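Local coordinates for 11S globulin seed storage protein (Amaranthus hypochondriacus, PDB 3QAC) that probably serves as a nutrient reservoir of amaranth seed, a storage globulin whose mature subunits, each an acidic and a basic chain cut from one precursor, form hexamers, at residues S66-I74 against L163-L173; V299-L307 against P445-S453. One frame throughout, in Å; residues are numbered along the deposited sequence.

Contact 1 of 2, residues S66-I74 against L163-L173; sequences SFTSAPELI and LIDTANHANQL
Leu73 and Leu163 form an antiparallel hydrogen-bonded pair, with Leu163 N to Leu73 O at 2.8 Å, and the ladder ends at Asp165 N, whose bond to Pro71 O is almost straight (176° at the hydrogen). Beyond it the chain folds through two successive type I turns, 165-168 and 168-171, against the 69-71 corner. There Asn171 OD1 takes two donors from opposite faces of its amide plane: Ser69 OG at 2.7 Å, and Leu173 N, two residues on, at 3.0 Å, which closes an Asx turn. With CG anti to the backbone N (chi1 174°), the same amide directs ND2 onto a lone pair of Thr166 O at 2.7 Å, so bonds at both ends fix its rotation. Leu173 CD1 presses on Ser69 CB. The Pro71 ring crosses the Asn168 amide, CG to CG 3.3 Å, while Asn168 ND2 holds Asp165 OD2 and Ala70 CB rests on Ile164 CG2 at 3.7 Å. Glu72 runs beside Ile164, and its OE2 continues to a salt bridge with Arg180. The paired strands 72-78 and 158-164 are neighbours in an antiparallel sheet of the N-terminal cupin barrel, and the turns, held by Asn168 and Asn171, pack the chain leaving one strand against the connection entering the other.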
# COMPACT_ATOMS: atom_id res chain seq x y z
N SER A 66 0.59 -26.72 1.51
CA SER A 66 0.54 -25.77 0.43
C SER A 66 0.88 -24.38 0.95
O SER A 66 1.03 -24.17 2.16
CB SER A 66 -0.85 -25.74 -0.20
OG SER A 66 -1.77 -25.12 0.68
N PHE A 67 0.98 -23.43 0.03
CA PHE A 67 1.04 -22.03 0.40
C PHE A 67 0.28 -21.21 -0.63
O PHE A 67 -0.00 -21.68 -1.71
CB PHE A 67 2.49 -21.55 0.53
CG PHE A 67 3.38 -21.92 -0.63
CD1 PHE A 67 3.98 -23.17 -0.70
CD2 PHE A 67 3.64 -21.00 -1.64
CE1 PHE A 67 4.82 -23.50 -1.75
CE2 PHE A 67 4.48 -21.33 -2.70
CZ PHE A 67 5.07 -22.58 -2.75
N THR A 68 -0.07 -19.99 -0.27
CA THR A 68 -0.72 -19.08 -1.20
C THR A 68 -0.06 -17.74 -1.02
O THR A 68 0.40 -17.42 0.07
CB THR A 68 -2.26 -19.00 -0.98
OG1 THR A 68 -2.81 -17.96 -1.80
CG2 THR A 68 -2.60 -18.74 0.48
N SER A 69 0.03 -16.98 -2.10
CA SER A 69 0.68 -15.69 -2.10
C SER A 69 -0.06 -14.68 -1.24
O SER A 69 0.50 -13.64 -0.90
CB SER A 69 0.77 -15.15 -3.53
OG SER A 69 -0.53 -15.01 -4.06
N ALA A 70 -1.31 -14.96 -0.90
CA ALA A 70 -2.07 -14.07 -0.01
C ALA A 70 -2.10 -14.54 1.45
O ALA A 70 -2.11 -15.75 1.70
CB ALA A 70 -3.49 -13.90 -0.52
N PRO A 71 -2.14 -13.60 2.41
CA PRO A 71 -2.28 -13.96 3.82
C PRO A 71 -3.68 -14.49 4.05
O PRO A 71 -4.59 -14.13 3.30
CB PRO A 71 -2.15 -12.61 4.56
CG PRO A 71 -1.86 -11.58 3.54
CD PRO A 71 -2.24 -12.15 2.21
N GLU A 72 -3.86 -15.32 5.06
CA GLU A 72 -5.17 -15.90 5.33
C GLU A 72 -5.50 -15.72 6.77
O GLU A 72 -4.63 -15.75 7.63
CB GLU A 72 -5.17 -17.39 5.04
CG GLU A 72 -4.71 -17.78 3.67
CD GLU A 72 -4.83 -19.25 3.49
OE1 GLU A 72 -4.37 -19.99 4.38
OE2 GLU A 72 -5.42 -19.69 2.48
N LEU A 73 -6.78 -15.56 7.02
CA LEU A 73 -7.35 -15.52 8.33
C LEU A 73 -8.24 -16.74 8.39
O LEU A 73 -9.15 -16.89 7.57
CB LEU A 73 -8.20 -14.26 8.48
CG LEU A 73 -8.02 -13.49 9.77
CD1 LEU A 73 -6.54 -13.27 10.04
CD2 LEU A 73 -8.75 -12.17 9.67
N ILE A 74 -7.97 -17.61 9.35
CA ILE A 74 -8.66 -18.88 9.45
C ILE A 74 -9.47 -18.96 10.74
O ILE A 74 -8.96 -18.70 11.83
CB ILE A 74 -7.65 -20.02 9.42
CG1 ILE A 74 -6.75 -19.88 8.19
CG2 ILE A 74 -8.37 -21.34 9.44
CD1 ILE A 74 -5.46 -20.63 8.24
N LEU A 163 -10.65 -16.83 5.15
CA LEU A 163 -10.58 -15.64 4.32
C LEU A 163 -9.20 -15.55 3.69
O LEU A 163 -8.17 -15.62 4.39
CB LEU A 163 -10.87 -14.38 5.13
CG LEU A 163 -10.71 -13.15 4.24
CD1 LEU A 163 -12.06 -12.65 3.78
CD2 LEU A 163 -9.96 -12.05 4.96
N ILE A 164 -9.19 -15.38 2.37
CA ILE A 164 -7.95 -15.22 1.62
C ILE A 164 -7.89 -13.82 1.07
O ILE A 164 -8.68 -13.46 0.19
CB ILE A 164 -7.84 -16.21 0.46
CG1 ILE A 164 -8.19 -17.62 0.91
CG2 ILE A 164 -6.44 -16.15 -0.15
CD1 ILE A 164 -8.16 -18.63 -0.20
N ASP A 165 -6.95 -13.02 1.57
CA ASP A 165 -6.98 -11.60 1.31
C ASP A 165 -6.12 -11.27 0.10
O ASP A 165 -5.00 -10.76 0.24
CB ASP A 165 -6.52 -10.83 2.53
CG ASP A 165 -6.46 -9.35 2.29
OD1 ASP A 165 -7.19 -8.92 1.37
OD2 ASP A 165 -5.70 -8.64 2.99
N THR A 166 -6.67 -11.55 -1.08
CA THR A 166 -5.92 -11.46 -2.32
C THR A 166 -5.50 -10.03 -2.58
O THR A 166 -4.49 -9.80 -3.22
CB THR A 166 -6.78 -11.96 -3.49
OG1 THR A 166 -8.09 -11.41 -3.36
CG2 THR A 166 -6.91 -13.45 -3.44
N ALA A 167 -6.26 -9.07 -2.07
CA ALA A 167 -5.92 -7.67 -2.23
C ALA A 167 -4.87 -7.15 -1.23
O ALA A 167 -4.54 -5.97 -1.23
CB ALA A 167 -7.17 -6.81 -2.16
N ASN A 168 -4.37 -8.03 -0.36
CA ASN A 168 -3.34 -7.64 0.61
C ASN A 168 -2.10 -7.16 -0.13
O ASN A 168 -1.71 -7.76 -1.13
CB ASN A 168 -2.96 -8.84 1.50
CG ASN A 168 -2.35 -8.41 2.85
OD1 ASN A 168 -1.14 -8.25 2.98
ND2 ASN A 168 -3.20 -8.25 3.85
N HIS A 169 -1.49 -6.10 0.38
CA HIS A 169 -0.17 -5.66 -0.09
C HIS A 169 0.81 -6.83 -0.17
O HIS A 169 1.71 -6.84 -1.02
CB HIS A 169 0.40 -4.60 0.86
CG HIS A 169 1.03 -5.18 2.10
ND1 HIS A 169 0.30 -5.55 3.20
CD2 HIS A 169 2.33 -5.45 2.39
CE1 HIS A 169 1.11 -6.02 4.13
NE2 HIS A 169 2.35 -5.98 3.66
N ALA A 170 0.64 -7.82 0.70
CA ALA A 170 1.54 -8.97 0.70
C ALA A 170 1.41 -9.85 -0.55
O ALA A 170 2.36 -10.50 -0.95
CB ALA A 170 1.35 -9.80 1.97
N ASN A 171 0.22 -9.89 -1.14
CA ASN A 171 0.02 -10.64 -2.37
C ASN A 171 0.47 -9.83 -3.59
O ASN A 171 -0.16 -8.83 -3.93
CB ASN A 171 -1.44 -11.06 -2.56
CG ASN A 171 -1.68 -11.71 -3.94
OD1 ASN A 171 -0.82 -12.40 -4.47
ND2 ASN A 171 -2.84 -11.45 -4.53
N GLN A 172 1.55 -10.25 -4.23
CA GLN A 172 2.06 -9.53 -5.38
C GLN A 172 1.74 -10.23 -6.72
O GLN A 172 2.22 -9.83 -7.77
CB GLN A 172 3.56 -9.26 -5.22
CG GLN A 172 3.90 -8.48 -3.93
CD GLN A 172 5.32 -7.94 -3.93
OE1 GLN A 172 5.75 -7.24 -3.01
NE2 GLN A 172 6.06 -8.28 -4.96
N LEU A 173 0.95 -11.30 -6.67
CA LEU A 173 0.49 -11.96 -7.88
C LEU A 173 -0.86 -11.36 -8.26
O LEU A 173 -1.16 -10.26 -7.87
CB LEU A 173 0.37 -13.46 -7.66
CG LEU A 173 1.68 -14.15 -7.26
CD1 LEU A 173 1.44 -15.57 -6.76
CD2 LEU A 173 2.65 -14.15 -8.42

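Contact 2 of 2, residues V299-L307 against P445-S453; sequences VYTPEAGRL and PETTLFRSS
Leu449 pushes its side chain into the 299-307 hairpin, whose backbone comes nearest to segment 445-453, by CA atoms, at Ala304 and Arg451 (4.5 Å). With CG anti to its carbonyl carbon (chi1 -62°) and an extended chi2, Leu449 brings CD1 to 3.3 Å from Arg306 N, over the backbone of the second strand. Val299 CG1 crosses this leucine obliquely, 4.1 Å from the same CD1, and Ala304 CB meets its CB. Thr301 points its methyl at Glu446, CG2 to CG 3.5 Å, the two side chains crossing near a right angle; its OG1 lies 3.1 Å from Leu449 O and 2.8 Å from a water that accepts from Thr447 N. Arg451 bends at chi2 (26°) and lays its chain along Glu303 O, with NH1 giving that oxygen a 3.1 Å bond (167° at the hydrogen) nearly in the guanidinium plane. NE donates to Ser452 O, so two carbonyls fix the group's rotation. Cutting Arg451 back to an alanine would probably leave the carbonyls of Glu303 and Ser452 without this donor and open a gap beside the hairpin turn. Ala304 and Gly305 both face Thr301, a classic beta bulge, in an edge hairpin of the C-terminal cupin domain covered by the short strand 449-450.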
# COMPACT_ATOMS: atom_id res chain seq x y z
N VAL A 299 -17.08 -6.91 24.39
CA VAL A 299 -18.43 -6.50 24.65
C VAL A 299 -19.19 -7.69 25.16
O VAL A 299 -19.14 -8.77 24.58
CB VAL A 299 -19.10 -5.96 23.37
CG1 VAL A 299 -20.50 -5.49 23.66
CG2 VAL A 299 -18.27 -4.83 22.76
N TYR A 300 -19.85 -7.50 26.29
CA TYR A 300 -20.94 -8.36 26.70
C TYR A 300 -22.12 -7.47 27.11
O TYR A 300 -21.93 -6.39 27.66
CB TYR A 300 -20.58 -9.28 27.85
CG TYR A 300 -21.83 -9.92 28.42
CD1 TYR A 300 -22.22 -9.71 29.74
CD2 TYR A 300 -22.65 -10.69 27.61
CE1 TYR A 300 -23.38 -10.29 30.25
CE2 TYR A 300 -23.81 -11.27 28.09
CZ TYR A 300 -24.17 -11.07 29.41
OH TYR A 300 -25.34 -11.65 29.88
N THR A 301 -23.32 -7.93 26.81
CA THR A 301 -24.52 -7.29 27.31
C THR A 301 -25.46 -8.39 27.75
O THR A 301 -25.86 -9.23 26.94
CB THR A 301 -25.19 -6.37 26.24
OG1 THR A 301 -24.26 -5.36 25.83
CG2 THR A 301 -26.42 -5.68 26.82
N PRO A 302 -25.78 -8.41 29.05
CA PRO A 302 -26.70 -9.35 29.71
C PRO A 302 -27.85 -9.79 28.82
O PRO A 302 -28.71 -8.98 28.48
CB PRO A 302 -27.23 -8.53 30.88
CG PRO A 302 -26.05 -7.68 31.27
CD PRO A 302 -25.26 -7.41 30.00
N GLU A 303 -27.86 -11.07 28.45
CA GLU A 303 -28.92 -11.62 27.62
C GLU A 303 -29.09 -10.86 26.30
O GLU A 303 -30.21 -10.73 25.78
CB GLU A 303 -30.24 -11.68 28.39
CG GLU A 303 -30.25 -12.77 29.46
CD GLU A 303 -31.51 -12.74 30.32
OE1 GLU A 303 -31.96 -11.62 30.68
OE2 GLU A 303 -32.05 -13.83 30.64
N ALA A 304 -27.98 -10.36 25.78
CA ALA A 304 -27.94 -9.80 24.43
C ALA A 304 -26.92 -10.61 23.65
O ALA A 304 -27.22 -11.15 22.59
CB ALA A 304 -27.57 -8.34 24.47
N GLY A 305 -25.71 -10.70 24.21
CA GLY A 305 -24.65 -11.54 23.68
C GLY A 305 -23.26 -10.94 23.87
O GLY A 305 -23.02 -10.12 24.77
N ARG A 306 -22.34 -11.32 23.00
CA ARG A 306 -20.99 -10.80 23.09
C ARG A 306 -20.29 -10.62 21.74
O ARG A 306 -20.68 -11.20 20.70
CB ARG A 306 -20.13 -11.69 24.00
CG ARG A 306 -19.99 -13.10 23.52
CD ARG A 306 -18.83 -13.77 24.21
NE ARG A 306 -19.13 -15.15 24.56
CZ ARG A 306 -18.85 -16.21 23.79
NH1 ARG A 306 -19.17 -17.43 24.22
NH2 ARG A 306 -18.27 -16.05 22.60
N LEU A 307 -19.25 -9.80 21.78
CA LEU A 307 -18.45 -9.50 20.62
C LEU A 307 -17.01 -9.66 21.07
O LEU A 307 -16.64 -9.18 22.13
CB LEU A 307 -18.74 -8.07 20.18
CG LEU A 307 -18.23 -7.60 18.84
CD1 LEU A 307 -18.87 -8.43 17.70
CD2 LEU A 307 -18.57 -6.13 18.70
N PRO A 445 -29.39 2.34 26.66
CA PRO A 445 -28.24 2.38 27.58
C PRO A 445 -27.22 1.29 27.31
O PRO A 445 -26.08 1.38 27.77
CB PRO A 445 -28.90 2.12 28.94
CG PRO A 445 -30.02 1.20 28.59
CD PRO A 445 -30.57 1.72 27.29
N GLU A 446 -27.61 0.26 26.57
CA GLU A 446 -26.67 -0.81 26.27
C GLU A 446 -25.58 -0.34 25.31
O GLU A 446 -25.73 0.66 24.62
CB GLU A 446 -27.38 -2.03 25.70
CG GLU A 446 -28.27 -2.74 26.70
CD GLU A 446 -29.74 -2.46 26.46
OE1 GLU A 446 -30.13 -1.28 26.39
OE2 GLU A 446 -30.51 -3.44 26.33
N THR A 447 -24.48 -1.09 25.29
CA THR A 447 -23.37 -0.84 24.39
C THR A 447 -23.38 -1.87 23.26
O THR A 447 -23.10 -3.04 23.49
CB THR A 447 -22.02 -0.97 25.14
OG1 THR A 447 -21.82 0.18 25.97
CG2 THR A 447 -20.88 -1.06 24.16
N THR A 448 -23.71 -1.42 22.05
CA THR A 448 -23.47 -2.20 20.83
C THR A 448 -24.39 -3.40 20.65
O THR A 448 -24.94 -3.60 19.57
CB THR A 448 -22.01 -2.72 20.76
OG1 THR A 448 -21.12 -1.61 20.67
CG2 THR A 448 -21.81 -3.63 19.56
N LEU A 449 -24.52 -4.21 21.70
CA LEU A 449 -25.41 -5.37 21.70
C LEU A 449 -26.60 -5.10 22.62
O LEU A 449 -26.43 -4.69 23.76
CB LEU A 449 -24.67 -6.60 22.18
CG LEU A 449 -23.51 -7.01 21.28
CD1 LEU A 449 -22.85 -8.26 21.81
CD2 LEU A 449 -24.01 -7.23 19.87
N PHE A 450 -27.80 -5.32 22.09
CA PHE A 450 -29.04 -5.02 22.80
C PHE A 450 -29.91 -6.25 22.91
O PHE A 450 -29.92 -7.09 22.01
CB PHE A 450 -29.87 -4.00 22.03
CG PHE A 450 -29.14 -2.74 21.70
CD1 PHE A 450 -29.60 -1.92 20.68
CD2 PHE A 450 -28.00 -2.37 22.40
CE1 PHE A 450 -28.94 -0.75 20.38
CE2 PHE A 450 -27.33 -1.21 22.09
CZ PHE A 450 -27.79 -0.40 21.08
N ARG A 451 -30.67 -6.34 23.99
CA ARG A 451 -31.71 -7.33 24.07
C ARG A 451 -32.94 -6.75 23.40
O ARG A 451 -33.36 -5.63 23.70
CB ARG A 451 -32.00 -7.71 25.51
CG ARG A 451 -32.87 -8.94 25.61
CD ARG A 451 -32.69 -9.81 24.36
NE ARG A 451 -33.78 -10.76 24.22
CZ ARG A 451 -33.82 -11.94 24.84
NH1 ARG A 451 -32.83 -12.30 25.65
NH2 ARG A 451 -34.86 -12.75 24.66
N SER A 452 -33.50 -7.50 22.45
CA SER A 452 -34.63 -7.02 21.65
C SER A 452 -35.79 -8.01 21.64
O SER A 452 -35.67 -9.15 22.11
CB SER A 452 -34.18 -6.71 20.21
OG SER A 452 -33.33 -5.58 20.18
N SER A 453 -36.93 -7.57 21.10
CA SER A 453 -38.12 -8.41 20.99
C SER A 453 -38.36 -8.85 19.54
O SER A 453 -38.29 -8.04 18.62
CB SER A 453 -39.35 -7.70 21.57
OG SER A 453 -39.28 -7.62 22.99
O HOH W 1 -24.14 -3.03 27.30

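Overall arrangement
Contact 1 is buried, its centre about 12 Å from the centre of the chain, whereas contact 2 is only partly buried, its centre about 23 Å away on the opposite side. The two centres are about 34 Å apart and the nearest atoms about 13 Å. Each belongs to a different cupin domain: contact 1 pairs neighbouring strands of one sheet, while in contact 2 an edge hairpin meets a short strand of another sheet. Backbone ladder bonds and buried asparagine amides dominate the first; an inserted leucine, a bridging water and a partly exposed arginine bound to a turn carbonyl mark the second. Both border neighbouring subunits, contact 1 through Leu173 against Pro381 of the second subunit, contact 2 through Phe450 against Ser223 of the third.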